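Long-range contacts in AHL synthase (Burkholderia glumae, PDB 3P2H), which probably makes an N-acyl-homoserine lactone quorum-sensing signal from a fatty acyl-[acyl-carrier protein] and S-adenosylmethionine: residues D51-L56 / A68-T73; S119-L124 / A186-P191; I154-H159 / A181-A186. The protein carries 3 engineered substitutions. All coordinates share one frame; numbering follows the deposited sequence.

Contact 1: residues D51-L56 / A68-T73; sequences DTVYVL and ARLLPT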
loop_
_atom_site.group_PDB
_atom_site.type_symbol
_atom_site.label_atom_id
_atom_site.label_comp_id
_atom_site.label_asym_id
_atom_site.label_seq_id
_atom_site.Cartn_x
_atom_site.Cartn_y
_atom_site.Cartn_z
ATOM N N ASP A 51 -9.615 -10.384 6.522
ATOM C CA ASP A 51 -10.293 -9.257 5.885
ATOM C C ASP A 51 -9.377 -8.287 5.133
ATOM O O ASP A 51 -9.852 -7.367 4.466
ATOM C CB ASP A 51 -11.126 -8.493 6.927
ATOM C CG ASP A 51 -10.273 -7.756 7.939
ATOM O OD1 ASP A 51 -10.260 -6.507 7.896
ATOM O OD2 ASP A 51 -9.614 -8.415 8.772
ATOM N N THR A 52 -8.068 -8.503 5.228
ATOM C CA THR A 52 -7.110 -7.636 4.552
ATOM C C THR A 52 -7.268 -7.753 3.043
ATOM O O THR A 52 -7.530 -8.834 2.527
ATOM C CB THR A 52 -5.662 -8.013 4.929
ATOM O OG1 THR A 52 -5.504 -7.926 6.350
ATOM C CG2 THR A 52 -4.674 -7.073 4.260
ATOM N N VAL A 53 -7.127 -6.633 2.340
ATOM C CA VAL A 53 -7.241 -6.627 0.883
ATOM C C VAL A 53 -5.834 -6.532 0.309
ATOM O O VAL A 53 -5.011 -5.767 0.812
ATOM C CB VAL A 53 -8.087 -5.425 0.386
ATOM C CG1 VAL A 53 -8.096 -5.374 -1.136
ATOM C CG2 VAL A 53 -9.509 -5.552 0.914
ATOM N N TYR A 54 -5.555 -7.318 -0.728
ATOM C CA TYR A 54 -4.226 -7.315 -1.341
ATOM C C TYR A 54 -4.230 -7.096 -2.847
ATOM O O TYR A 54 -5.135 -7.532 -3.562
ATOM C CB TYR A 54 -3.504 -8.638 -1.079
ATOM C CG TYR A 54 -3.248 -8.957 0.370
ATOM C CD1 TYR A 54 -2.225 -8.326 1.077
ATOM C CD2 TYR A 54 -4.031 -9.897 1.035
ATOM C CE1 TYR A 54 -1.986 -8.628 2.415
ATOM C CE2 TYR A 54 -3.804 -10.208 2.369
ATOM C CZ TYR A 54 -2.784 -9.573 3.054
ATOM O OH TYR A 54 -2.569 -9.890 4.372
ATOM N N VAL A 55 -3.188 -6.426 -3.319
ATOM C CA VAL A 55 -3.012 -6.179 -4.734
ATOM C C VAL A 55 -1.672 -6.810 -5.095
ATOM O O VAL A 55 -0.675 -6.566 -4.421
ATOM C CB VAL A 55 -2.941 -4.668 -5.057
ATOM C CG1 VAL A 55 -2.729 -4.467 -6.564
ATOM C CG2 VAL A 55 -4.209 -3.967 -4.591
ATOM N N LEU A 56 -1.653 -7.639 -6.132
ATOM C CA LEU A 56 -0.409 -8.263 -6.580
ATOM C C LEU A 56 -0.203 -7.927 -8.049
ATOM O O LEU A 56 -1.144 -7.962 -8.836
ATOM C CB LEU A 56 -0.450 -9.794 -6.439
ATOM C CG LEU A 56 -0.740 -10.470 -5.098
ATOM C CD1 LEU A 56 -0.268 -11.915 -5.167
ATOM C CD2 LEU A 56 -0.029 -9.754 -3.977
ATOM N N ALA A 68 0.690 -4.644 -2.613
ATOM C CA ALA A 68 0.087 -3.564 -1.853
ATOM C C ALA A 68 -0.913 -4.167 -0.882
ATOM O O ALA A 68 -1.485 -5.227 -1.139
ATOM C CB ALA A 68 -0.604 -2.575 -2.776
ATOM N N ARG A 69 -1.100 -3.491 0.240
ATOM C CA ARG A 69 -2.022 -3.943 1.268
ATOM C C ARG A 69 -3.007 -2.821 1.552
ATOM O O ARG A 69 -2.608 -1.669 1.696
ATOM C CB ARG A 69 -1.242 -4.298 2.541
ATOM C CG ARG A 69 -2.104 -4.774 3.684
ATOM C CD ARG A 69 -1.281 -5.485 4.745
ATOM N NE ARG A 69 -0.486 -4.573 5.560
ATOM C CZ ARG A 69 0.313 -4.968 6.544
ATOM N NH1 ARG A 69 0.427 -6.258 6.823
ATOM N NH2 ARG A 69 0.974 -4.076 7.266
ATOM N N LEU A 70 -4.290 -3.162 1.611
ATOM C CA LEU A 70 -5.335 -2.181 1.886
ATOM C C LEU A 70 -6.122 -2.581 3.128
ATOM O O LEU A 70 -6.551 -3.728 3.260
ATOM C CB LEU A 70 -6.285 -2.062 0.688
ATOM C CG LEU A 70 -5.712 -1.342 -0.539
ATOM C CD1 LEU A 70 -6.657 -1.485 -1.716
ATOM C CD2 LEU A 70 -5.500 0.118 -0.206
ATOM N N LEU A 71 -6.298 -1.628 4.038
ATOM C CA LEU A 71 -7.036 -1.858 5.277
ATOM C C LEU A 71 -7.980 -0.702 5.554
ATOM O O LEU A 71 -7.647 0.446 5.296
ATOM C CB LEU A 71 -6.073 -1.982 6.461
ATOM C CG LEU A 71 -5.126 -3.179 6.537
ATOM C CD1 LEU A 71 -4.102 -2.930 7.642
ATOM C CD2 LEU A 71 -5.925 -4.454 6.797
ATOM N N PRO A 72 -9.179 -0.993 6.081
ATOM C CA PRO A 72 -10.125 0.081 6.382
ATOM C C PRO A 72 -9.677 0.720 7.693
ATOM O O PRO A 72 -9.212 0.019 8.594
ATOM C CB PRO A 72 -11.451 -0.663 6.522
ATOM C CG PRO A 72 -11.031 -1.957 7.141
ATOM C CD PRO A 72 -9.769 -2.315 6.362
ATOM N N THR A 73 -9.803 2.036 7.816
ATOM C CA THR A 73 -9.377 2.684 9.051
ATOM C C THR A 73 -10.329 2.436 10.220
ATOM O O THR A 73 -10.000 2.746 11.366
ATOM C CB THR A 73 -9.201 4.196 8.869
ATOM O OG1 THR A 73 -10.395 4.755 8.312
ATOM C CG2 THR A 73 -8.006 4.485 7.963
#
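A68 pairs with V55 at the start of this antiparallel strand contact. Its carbonyl O takes a bond from V55 N at 3.0 Å, with the donor tilted from the carbonyl plane. The return bond from A68 N to V55 O is weak. On the sheet face of A68 the two CB atoms, of A68 and V55, meet at 3.9 Å.

R69 turns to the other face, beside Y54, as a non-hydrogen-bonded pair. With CG anti to the backbone N (chi1 180°), its chain runs alongside the Y54 ring, and R69 CD comes 4.0 Å from Y54 CE1. The methyl T52 CG2 lies over one face of that ring, offset toward the rim, and also touches R69 CG at 3.5 Å. The guanidinium goes on to D45 and D48, and Y54 OH also bonds D48. D45 lines the pocket of the bound methylthioadenosine, close to R69.

L70 and V53 share two nearly straight backbone bonds, L70 N to V53 O at 2.8 Å and V53 N to L70 O at 3.1 Å. Their CB atoms touch at 3.8 Å. L71 reaches T52 with CD2, 3.5 Å from T52 OG1, a hydroxyl bonded to the backbone at Y47 and R49.

The pair forms the beta hairpin 53-58/64-72. Helix 120-133 covers the face of V53, V55 and L70, and helix 13-30 packs on Y54. Strands 2-6 and 97-105 flank the hairpin.

Contact 2: residues S119-L124 / A186-P191; sequences SVRPML and ALDLDP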
loop_
_atom_site.group_PDB
_atom_site.type_symbol
_atom_site.label_atom_id
_atom_site.label_comp_id
_atom_site.label_asym_id
_atom_site.label_seq_id
_atom_site.Cartn_x
_atom_site.Cartn_y
_atom_site.Cartn_z
ATOM N N SER A 119 5.951 1.322 -13.230
ATOM C CA SER A 119 5.603 0.090 -12.531
ATOM C C SER A 119 4.721 0.452 -11.357
ATOM O O SER A 119 3.742 -0.232 -11.050
ATOM C CB SER A 119 6.860 -0.596 -12.007
ATOM O OG SER A 119 7.773 -0.847 -13.056
ATOM N N VAL A 120 5.087 1.538 -10.690
ATOM C CA VAL A 120 4.338 2.014 -9.543
ATOM C C VAL A 120 2.919 2.385 -9.954
ATOM O O VAL A 120 1.952 2.045 -9.268
ATOM C CB VAL A 120 5.022 3.251 -8.918
ATOM C CG1 VAL A 120 4.100 3.907 -7.890
ATOM C CG2 VAL A 120 6.335 2.841 -8.271
ATOM N N ARG A 121 2.795 3.061 -11.090
ATOM C CA ARG A 121 1.487 3.507 -11.555
ATOM C C ARG A 121 0.384 2.449 -11.592
ATOM O O ARG A 121 -0.672 2.641 -10.991
ATOM C CB ARG A 121 1.603 4.180 -12.924
ATOM C CG ARG A 121 0.435 5.118 -13.207
ATOM C CD ARG A 121 0.629 5.906 -14.492
ATOM N NE ARG A 121 0.165 5.156 -15.648
ATOM C CZ ARG A 121 -1.057 5.257 -16.167
ATOM N NH1 ARG A 121 -1.951 6.089 -15.642
ATOM N NH2 ARG A 121 -1.398 4.505 -17.200
ATOM N N PRO A 122 0.605 1.325 -12.295
ATOM C CA PRO A 122 -0.439 0.295 -12.349
ATOM C C PRO A 122 -0.801 -0.263 -10.972
ATOM O O PRO A 122 -1.971 -0.532 -10.691
ATOM C CB PRO A 122 0.152 -0.757 -13.290
ATOM C CG PRO A 122 1.644 -0.586 -13.110
ATOM C CD PRO A 122 1.804 0.909 -13.045
ATOM N N MET A 123 0.202 -0.419 -10.113
ATOM C CA MET A 123 -0.035 -0.924 -8.767
ATOM C C MET A 123 -0.916 0.058 -7.998
ATOM O O MET A 123 -1.853 -0.336 -7.311
ATOM C CB MET A 123 1.292 -1.129 -8.030
ATOM C CG MET A 123 2.066 -2.369 -8.455
ATOM S SD MET A 123 1.133 -3.907 -8.219
ATOM C CE MET A 123 0.686 -3.767 -6.495
ATOM N N LEU A 124 -0.611 1.344 -8.121
ATOM C CA LEU A 124 -1.386 2.366 -7.436
ATOM C C LEU A 124 -2.807 2.428 -7.988
ATOM O O LEU A 124 -3.774 2.520 -7.226
ATOM C CB LEU A 124 -0.712 3.731 -7.593
ATOM C CG LEU A 124 -1.300 4.888 -6.777
ATOM C CD1 LEU A 124 -1.344 4.522 -5.295
ATOM C CD2 LEU A 124 -0.446 6.132 -6.992
ATOM N N ALA A 186 -5.358 10.854 -13.371
ATOM C CA ALA A 186 -3.940 10.519 -13.454
ATOM C C ALA A 186 -3.701 9.011 -13.537
ATOM O O ALA A 186 -2.692 8.566 -14.085
ATOM C CB ALA A 186 -3.204 11.090 -12.255
ATOM N N LEU A 187 -4.633 8.233 -12.994
ATOM C CA LEU A 187 -4.512 6.778 -12.984
ATOM C C LEU A 187 -5.353 6.096 -14.061
ATOM O O LEU A 187 -5.403 4.873 -14.121
ATOM C CB LEU A 187 -4.906 6.236 -11.606
ATOM C CG LEU A 187 -4.042 6.744 -10.447
ATOM C CD1 LEU A 187 -4.661 6.362 -9.111
ATOM C CD2 LEU A 187 -2.642 6.179 -10.586
ATOM N N ASP A 188 -6.015 6.893 -14.899
ATOM C CA ASP A 188 -6.853 6.365 -15.973
ATOM C C ASP A 188 -8.015 5.530 -15.462
ATOM O O ASP A 188 -8.372 4.515 -16.056
ATOM C CB ASP A 188 -6.010 5.530 -16.938
ATOM C CG ASP A 188 -5.225 6.386 -17.901
ATOM O OD1 ASP A 188 -4.263 5.878 -18.512
ATOM O OD2 ASP A 188 -5.578 7.576 -18.052
ATOM N N LEU A 189 -8.608 5.967 -14.361
ATOM C CA LEU A 189 -9.732 5.262 -13.772
ATOM C C LEU A 189 -11.054 5.967 -14.073
ATOM O O LEU A 189 -11.083 7.145 -14.447
ATOM C CB LEU A 189 -9.537 5.150 -12.263
ATOM C CG LEU A 189 -8.244 4.447 -11.840
ATOM C CD1 LEU A 189 -8.074 4.543 -10.330
ATOM C CD2 LEU A 189 -8.278 2.999 -12.304
ATOM N N ASP A 190 -12.144 5.227 -13.913
ATOM C CA ASP A 190 -13.478 5.747 -14.149
ATOM C C ASP A 190 -13.736 6.995 -13.309
ATOM O O ASP A 190 -13.744 6.934 -12.078
ATOM C CB ASP A 190 -14.499 4.662 -13.814
ATOM C CG ASP A 190 -15.918 5.130 -13.984
ATOM O OD1 ASP A 190 -16.139 6.072 -14.774
ATOM O OD2 ASP A 190 -16.811 4.541 -13.338
ATOM N N PRO A 191 -13.959 8.149 -13.964
ATOM C CA PRO A 191 -14.211 9.381 -13.214
ATOM C C PRO A 191 -15.413 9.285 -12.281
ATOM O O PRO A 191 -15.465 9.954 -11.250
ATOM C CB PRO A 191 -14.386 10.428 -14.315
ATOM C CG PRO A 191 -14.902 9.637 -15.461
ATOM C CD PRO A 191 -14.061 8.389 -15.414
#
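A Schellman motif ends helix 181-186, and R121 of helix 120-133 reaches across to it. R121 NH1 lies 3.0 Å from A186 O, a weak hydrogen bond whose acceptor sits in plane at the guanidinium edge. R121 NH2 makes a long salt bridge, 3.4 Å, to D188 OD1, and its hydrogen bond is weak. The carboxylate stands almost upright to the guanidinium, with 86° between the planes. Two edges of the guanidinium are used: NH1, on its NE side, meets the A186 carbonyl, and NH2 meets the D188 acid.

R121 gets there by a bend at chi3 (86°), after CG has left anti to the backbone N. D188 has positive phi, 62°, as the Schellman motif requires where the chain leaves the helix, and its CB points toward helix 120-133. The carbonyl at a helix C-terminus carries partial negative charge, so the arginine probably suits this place electrostatically.

Nearer the R121 backbone the contact turns apolar. L187 and R121 slide past each other in opposite directions, with L187 CD2 at 4.2 Å from R121 CG. The same methyl, L187 CD2, meets L124 CD2 at 4.2 Å. L187 also rests on A125 and V128 of helix 120-133 and on V156. L124 packs on F103 and F151, and its side chain is about 6 Å from the bound octanamide inhibitor.

Contact 3: residues I154-H159 / A181-A186; sequences IGVHAH and AQTLAA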
loop_
_atom_site.group_PDB
_atom_site.type_symbol
_atom_site.label_atom_id
_atom_site.label_comp_id
_atom_site.label_asym_id
_atom_site.label_seq_id
_atom_site.Cartn_x
_atom_site.Cartn_y
_atom_site.Cartn_z
ATOM N N ILE A 154 3.549 10.943 -10.973
ATOM C CA ILE A 154 2.453 10.228 -11.621
ATOM C C ILE A 154 1.242 11.145 -11.776
ATOM O O ILE A 154 0.423 10.955 -12.673
ATOM C CB ILE A 154 2.053 8.956 -10.823
ATOM C CG1 ILE A 154 3.179 7.922 -10.905
ATOM C CG2 ILE A 154 0.762 8.368 -11.377
ATOM C CD1 ILE A 154 2.895 6.637 -10.149
ATOM N N GLY A 155 1.119 12.130 -10.892
ATOM C CA GLY A 155 0.018 13.072 -11.007
ATOM C C GLY A 155 -1.142 12.962 -10.043
ATOM O O GLY A 155 -2.063 13.779 -10.099
ATOM N N VAL A 156 -1.115 11.969 -9.161
ATOM C CA VAL A 156 -2.202 11.801 -8.202
ATOM C C VAL A 156 -2.191 12.953 -7.214
ATOM O O VAL A 156 -1.187 13.636 -7.076
ATOM C CB VAL A 156 -2.072 10.476 -7.424
ATOM C CG1 VAL A 156 -2.001 9.308 -8.401
ATOM C CG2 VAL A 156 -0.839 10.510 -6.532
ATOM N N HIS A 157 -3.309 13.176 -6.531
ATOM C CA HIS A 157 -3.366 14.251 -5.561
ATOM C C HIS A 157 -2.918 13.726 -4.213
ATOM O O HIS A 157 -3.717 13.241 -3.413
ATOM C CB HIS A 157 -4.780 14.837 -5.456
ATOM C CG HIS A 157 -4.903 15.943 -4.450
ATOM N ND1 HIS A 157 -6.101 16.566 -4.172
ATOM C CD2 HIS A 157 -3.981 16.525 -3.643
ATOM C CE1 HIS A 157 -5.913 17.481 -3.237
ATOM N NE2 HIS A 157 -4.636 17.477 -2.897
ATOM N N ALA A 158 -1.620 13.822 -3.974
ATOM C CA ALA A 158 -1.045 13.378 -2.722
ATOM C C ALA A 158 -0.639 14.598 -1.900
ATOM O O ALA A 158 -0.171 15.600 -2.446
ATOM C CB ALA A 158 0.169 12.503 -2.993
ATOM N N HIS A 159 -0.836 14.516 -0.590
ATOM C CA HIS A 159 -0.455 15.594 0.311
ATOM C C HIS A 159 -0.103 15.002 1.669
ATOM O O HIS A 159 -0.601 13.944 2.051
ATOM C CB HIS A 159 -1.558 16.666 0.428
ATOM C CG HIS A 159 -2.903 16.138 0.815
ATOM N ND1 HIS A 159 -3.746 15.513 -0.079
ATOM C CD2 HIS A 159 -3.562 16.160 1.999
ATOM C CE1 HIS A 159 -4.865 15.175 0.537
ATOM N NE2 HIS A 159 -4.779 15.556 1.798
ATOM N N ALA A 181 -11.057 13.790 -8.711
ATOM C CA ALA A 181 -10.956 13.826 -10.167
ATOM C C ALA A 181 -9.510 13.757 -10.658
ATOM O O ALA A 181 -9.203 13.031 -11.601
ATOM C CB ALA A 181 -11.639 15.086 -10.706
ATOM N N GLN A 182 -8.622 14.506 -10.014
ATOM C CA GLN A 182 -7.214 14.531 -10.396
ATOM C C GLN A 182 -6.554 13.160 -10.279
ATOM O O GLN A 182 -5.902 12.689 -11.211
ATOM C CB GLN A 182 -6.443 15.519 -9.518
ATOM C CG GLN A 182 -5.004 15.727 -9.969
ATOM C CD GLN A 182 -4.199 16.580 -9.000
ATOM O OE1 GLN A 182 -4.654 17.630 -8.555
ATOM N NE2 GLN A 182 -2.998 16.130 -8.678
ATOM N N THR A 183 -6.705 12.540 -9.114
ATOM C CA THR A 183 -6.121 11.228 -8.858
ATOM C C THR A 183 -6.670 10.182 -9.818
ATOM O O THR A 183 -5.915 9.403 -10.396
ATOM C CB THR A 183 -6.391 10.781 -7.407
ATOM O OG1 THR A 183 -5.594 11.569 -6.511
ATOM C CG2 THR A 183 -6.051 9.293 -7.231
ATOM N N LEU A 184 -7.986 10.167 -9.988
ATOM C CA LEU A 184 -8.620 9.210 -10.887
ATOM C C LEU A 184 -8.120 9.397 -12.322
ATOM O O LEU A 184 -7.739 8.434 -12.986
ATOM C CB LEU A 184 -10.146 9.366 -10.828
ATOM C CG LEU A 184 -10.818 9.047 -9.484
ATOM C CD1 LEU A 184 -12.297 9.399 -9.529
ATOM C CD2 LEU A 184 -10.631 7.571 -9.158
ATOM N N ALA A 185 -8.115 10.639 -12.800
ATOM C CA ALA A 185 -7.656 10.920 -14.158
ATOM C C ALA A 185 -6.200 10.516 -14.342
ATOM O O ALA A 185 -5.840 9.911 -15.346
ATOM C CB ALA A 185 -7.831 12.400 -14.476
ATOM N N ALA A 186 -5.358 10.854 -13.371
ATOM C CA ALA A 186 -3.940 10.519 -13.454
ATOM C C ALA A 186 -3.701 9.011 -13.537
ATOM O O ALA A 186 -2.692 8.566 -14.085
ATOM C CB ALA A 186 -3.204 11.090 -12.255
HETATM O O HOH W 1 -0.404 9.170 -14.837
#
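Q182 stretches from helix 181-186 over the turn at G155. Its CB points toward that turn, and CG, anti to the backbone N (chi1 -173°), passes 3.5 Å from G155 O. CD then lies 4.0 Å from H157 CB. At the tip NE2 donates to G155 O, a straight bond of 2.9 Å. The other tip atom, Q182 OE1, lies 4.2 Å from H157 CB. The acceptor G155 O lies close to the amide plane of Q182, but the donor stands above the carbonyl plane of G155.

One turn further along the helix, the methyl of A186 covers the same peptide, with A186 CB 3.6 Å from G155 C. G155 has positive phi, 105°, which suits glycine where the chain leaves helix 145-154, and the A186 methyl packs directly on its backbone. A water bridges the C-terminal ends of the two helices, donating to I154 O and A186 O; the second bond is unusually short and so doubtful.

The contact packs the short C-terminal helix on the link between helix 145-154 and strand 157-160, an edge strand that pairs with strand 170-178. H157 centres an inverse gamma turn here. H157 N gives a nearly straight bond to T183 OG1, 2.8 Å long, and that hydroxyl also bonds D178 O. OG1 is placed beside the backbone N of T183 (chi1 -71°), while T183 CG2 goes to V156 CB. The T183 hydroxyl therefore links H157 to D178 of the neighbouring strand 170-178. H157 ND1 bonds D180 OD2, just before the helix.

Contact 1 lies in the core, its centre about 7 Å from the chain's centre, and is held by backbone bonds of a buried hairpin. The centres of contacts 2 and 3 lie about 13 and 16 Å out. Both are partly buried and bonded through side chains, mostly to backbone atoms, with a salt bridge in contact 2. Helix 120-133 connects the first two: M123 CE packs 3.5 Å from V55 CG1. Contacts 2 and 3 share A186 and the end of helix 181-186, which one approaches with an arginine and the other with a glycine turn. They also meet where I154 CD1 packs on V120 CG1. Contacts 1 and 3 do not touch but reach the same sheet.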